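Local coordinates for beta-fructofuranosidase (Arthrobacter, PDB 3WPU), which belongs to the levansucrase/invertase family of carbohydrate-active enzymes, which share a five-bladed beta-propeller fold, at residues Phe64-Val72 with Pro131-Gly139. Numbering follows the deposited sequence.
Sequences FPDMSNEQV and PENGGWTYG
The CA atoms of M67 and N133 are the closest pair across the contact, 5.1 Å apart, where a type I turn from D66 to N69 meets another from P131 to G134. A type I' turn, S68 to Q71, then leads 64-72 into propeller strand 72-81, while 131-139 runs into edge strand 137-141, paired with strand 115-122. N133 makes the direct polar link: its ND2 donates a fairly straight hydrogen bond (3.1 Å, 161°) to D66 O, tilted from the carbonyl plane, whereas N69 N reaches the same oxygen from the opposite face. With CG between backbone N and carbonyl carbon (chi1 78°), N133 also turns OD1 back to G135 N, 3.0 Å away, closing an Asx turn. P65 CB packs on N133 CB at 3.8 Å. M67 sends CE obliquely to W136 CD1 (4.2 Å); the indole NE1 donates a hydrogen bond to A482 O. V72 CG2 sits over the centre of one face of the Y138 ring, and Q71 OE1 meets its edge at CD2 (3.8 Å), the amide nearly perpendicular. D66 OD1 forms a salt bridge with R103. Two waters donate to M67 O: one also donates to N133 O and accepts from W136 N, the other donates to W136 O. One direct bond and several water bridges thus join the loops, with apolar contacts at P65, M67 and V72; both amide ends of N133 are engaged, which should fix its rotation.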
loop_
_atom_site.group_PDB
_atom_site.type_symbol
_atom_site.label_atom_id
_atom_site.label_comp_id
_atom_site.label_asym_id
_atom_site.label_seq_id
_atom_site.Cartn_x
_atom_site.Cartn_y
_atom_site.Cartn_z
ATOM N N PHE A 64 -16.410 15.614 -2.281
ATOM C CA PHE A 64 -16.267 14.400 -1.507
ATOM C C PHE A 64 -16.458 14.744 -0.036
ATOM O O PHE A 64 -16.154 15.862 0.386
ATOM C CB PHE A 64 -14.908 13.753 -1.763
ATOM C CG PHE A 64 -13.738 14.715 -1.712
ATOM C CD1 PHE A 64 -13.170 15.071 -0.493
ATOM C CD2 PHE A 64 -13.216 15.270 -2.880
ATOM C CE1 PHE A 64 -12.082 15.922 -0.448
ATOM C CE2 PHE A 64 -12.139 16.134 -2.837
ATOM C CZ PHE A 64 -11.576 16.480 -1.615
ATOM N N PRO A 65 -16.964 13.781 0.748
ATOM C CA PRO A 65 -16.982 13.947 2.189
ATOM C C PRO A 65 -15.576 13.778 2.770
ATOM O O PRO A 65 -14.650 13.256 2.097
ATOM C CB PRO A 65 -17.899 12.833 2.647
ATOM C CG PRO A 65 -17.641 11.732 1.654
ATOM C CD PRO A 65 -17.373 12.422 0.343
ATOM N N ASP A 66 -15.430 14.225 4.008
ATOM C CA ASP A 66 -14.176 14.076 4.756
ATOM C C ASP A 66 -14.369 13.122 5.933
ATOM O O ASP A 66 -15.252 13.307 6.779
ATOM C CB ASP A 66 -13.629 15.422 5.185
ATOM C CG ASP A 66 -12.290 15.297 5.865
ATOM O OD1 ASP A 66 -11.267 15.546 5.203
ATOM O OD2 ASP A 66 -12.287 14.937 7.061
ATOM N N MET A 67 -13.551 12.071 5.977
ATOM C CA MET A 67 -13.747 10.992 6.920
ATOM C C MET A 67 -13.493 11.359 8.385
ATOM O O MET A 67 -13.982 10.675 9.292
ATOM C CB MET A 67 -12.814 9.854 6.530
ATOM C CG MET A 67 -11.319 10.147 6.771
ATOM S SD MET A 67 -10.247 8.892 6.029
ATOM C CE MET A 67 -10.440 7.446 7.065
ATOM N N SER A 68 -12.712 12.420 8.612
ATOM C CA SER A 68 -12.358 12.850 9.971
ATOM C C SER A 68 -13.071 14.144 10.362
ATOM O O SER A 68 -12.728 14.738 11.384
ATOM C CB SER A 68 -10.838 13.003 10.132
ATOM O OG SER A 68 -10.296 14.194 9.519
ATOM N N ASN A 69 -14.057 14.557 9.572
ATOM C CA ASN A 69 -14.706 15.862 9.769
ATOM C C ASN A 69 -13.663 16.985 9.812
ATOM O O ASN A 69 -13.786 17.959 10.574
ATOM C CB ASN A 69 -15.531 15.842 11.060
ATOM C CG ASN A 69 -16.753 14.951 10.971
ATOM O OD1 ASN A 69 -17.233 14.610 9.891
ATOM N ND2 ASN A 69 -17.290 14.596 12.130
ATOM N N GLU A 70 -12.639 16.831 8.976
ATOM C CA GLU A 70 -11.548 17.784 8.809
ATOM C C GLU A 70 -10.745 18.020 10.106
ATOM O O GLU A 70 -10.118 19.061 10.267
ATOM C CB GLU A 70 -12.064 19.112 8.176
ATOM C CG GLU A 70 -12.807 18.929 6.866
ATOM C CD GLU A 70 -13.206 20.245 6.186
ATOM O OE1 GLU A 70 -13.044 21.314 6.788
ATOM O OE2 GLU A 70 -13.668 20.194 5.025
ATOM N N GLN A 71 -10.716 17.038 11.005
ATOM C CA GLN A 71 -9.881 17.141 12.206
ATOM C C GLN A 71 -8.397 17.017 11.867
ATOM O O GLN A 71 -7.567 17.689 12.475
ATOM C CB GLN A 71 -10.215 16.055 13.233
ATOM C CG GLN A 71 -11.553 16.161 13.931
ATOM C CD GLN A 71 -11.788 14.921 14.764
ATOM O OE1 GLN A 71 -11.220 14.784 15.848
ATOM N NE2 GLN A 71 -12.561 13.970 14.223
ATOM N N VAL A 72 -8.079 16.108 10.941
ATOM C CA VAL A 72 -6.717 15.849 10.490
ATOM C C VAL A 72 -6.675 15.662 8.963
ATOM O O VAL A 72 -7.722 15.484 8.323
ATOM C CB VAL A 72 -6.123 14.555 11.129
ATOM C CG1 VAL A 72 -5.716 14.790 12.580
ATOM C CG2 VAL A 72 -7.063 13.372 10.992
ATOM N N PRO A 131 -23.019 6.015 7.329
ATOM C CA PRO A 131 -23.011 7.435 7.017
ATOM C C PRO A 131 -22.204 7.690 5.746
ATOM O O PRO A 131 -21.317 6.886 5.406
ATOM C CB PRO A 131 -22.327 8.061 8.241
ATOM C CG PRO A 131 -22.568 7.079 9.345
ATOM C CD PRO A 131 -22.515 5.742 8.689
ATOM N N GLU A 132 -22.506 8.789 5.067
ATOM C CA GLU A 132 -21.889 9.097 3.783
ATOM C C GLU A 132 -20.358 9.096 3.864
ATOM O O GLU A 132 -19.697 8.598 2.949
ATOM C CB GLU A 132 -22.371 10.455 3.254
ATOM C CG GLU A 132 -21.980 10.685 1.802
ATOM C CD GLU A 132 -22.066 12.136 1.371
ATOM O OE1 GLU A 132 -22.020 13.033 2.243
ATOM O OE2 GLU A 132 -22.138 12.373 0.146
ATOM N N ASN A 133 -19.792 9.628 4.951
ATOM C CA ASN A 133 -18.344 9.771 5.042
ATOM C C ASN A 133 -17.659 8.488 5.533
ATOM O O ASN A 133 -16.459 8.510 5.817
ATOM C CB ASN A 133 -17.945 10.967 5.918
ATOM C CG ASN A 133 -18.063 10.684 7.399
ATOM O OD1 ASN A 133 -18.747 9.742 7.829
ATOM N ND2 ASN A 133 -17.391 11.509 8.194
ATOM N N GLY A 134 -18.422 7.410 5.637
ATOM C CA GLY A 134 -17.891 6.090 6.060
ATOM C C GLY A 134 -18.149 5.766 7.516
ATOM O O GLY A 134 -18.003 4.617 7.950
ATOM N N GLY A 135 -18.517 6.769 8.297
ATOM C CA GLY A 135 -18.890 6.565 9.694
ATOM C C GLY A 135 -17.741 6.237 10.646
ATOM O O GLY A 135 -17.959 5.662 11.716
ATOM N N TRP A 136 -16.513 6.601 10.261
ATOM C CA TRP A 136 -15.337 6.340 11.107
ATOM C C TRP A 136 -15.255 7.327 12.253
ATOM O O TRP A 136 -15.503 8.529 12.058
ATOM C CB TRP A 136 -14.031 6.429 10.297
ATOM C CG TRP A 136 -13.885 5.381 9.249
ATOM C CD1 TRP A 136 -14.110 5.531 7.919
ATOM C CD2 TRP A 136 -13.494 4.011 9.433
ATOM N NE1 TRP A 136 -13.872 4.373 7.261
ATOM C CE2 TRP A 136 -13.508 3.410 8.162
ATOM C CE3 TRP A 136 -13.139 3.250 10.537
ATOM C CZ2 TRP A 136 -13.165 2.088 7.955
ATOM C CZ3 TRP A 136 -12.804 1.916 10.341
ATOM C CH2 TRP A 136 -12.821 1.349 9.056
ATOM N N THR A 137 -14.874 6.826 13.419
ATOM C CA THR A 137 -14.496 7.667 14.557
ATOM C C THR A 137 -12.965 7.728 14.643
ATOM O O THR A 137 -12.291 6.700 14.620
ATOM C CB THR A 137 -15.073 7.131 15.873
ATOM O OG1 THR A 137 -16.511 7.101 15.824
ATOM C CG2 THR A 137 -14.625 7.971 17.050
ATOM N N TYR A 138 -12.433 8.935 14.756
ATOM C CA TYR A 138 -10.992 9.155 14.888
ATOM C C TYR A 138 -10.566 8.885 16.319
ATOM O O TYR A 138 -11.067 9.517 17.278
ATOM C CB TYR A 138 -10.618 10.587 14.467
ATOM C CG TYR A 138 -9.140 10.858 14.571
ATOM C CD1 TYR A 138 -8.200 9.984 14.007
ATOM C CD2 TYR A 138 -8.661 11.979 15.230
ATOM C CE1 TYR A 138 -6.855 10.229 14.097
ATOM C CE2 TYR A 138 -7.317 12.225 15.336
ATOM C CZ TYR A 138 -6.402 11.352 14.761
ATOM O OH TYR A 138 -5.044 11.614 14.872
ATOM N N GLY A 139 -9.691 7.895 16.492
ATOM C CA GLY A 139 -9.249 7.506 17.824
ATOM C C GLY A 139 -8.052 8.274 18.370
ATOM O O GLY A 139 -7.702 8.121 19.548
HETATM O O HOH W 1 -17.779 14.039 7.264
HETATM O O HOH W 2 -15.602 8.437 8.349
HETATM O O HOH W 3 -13.729 10.815 12.135
HETATM O O HOH W 4 -14.160 11.365 15.067
#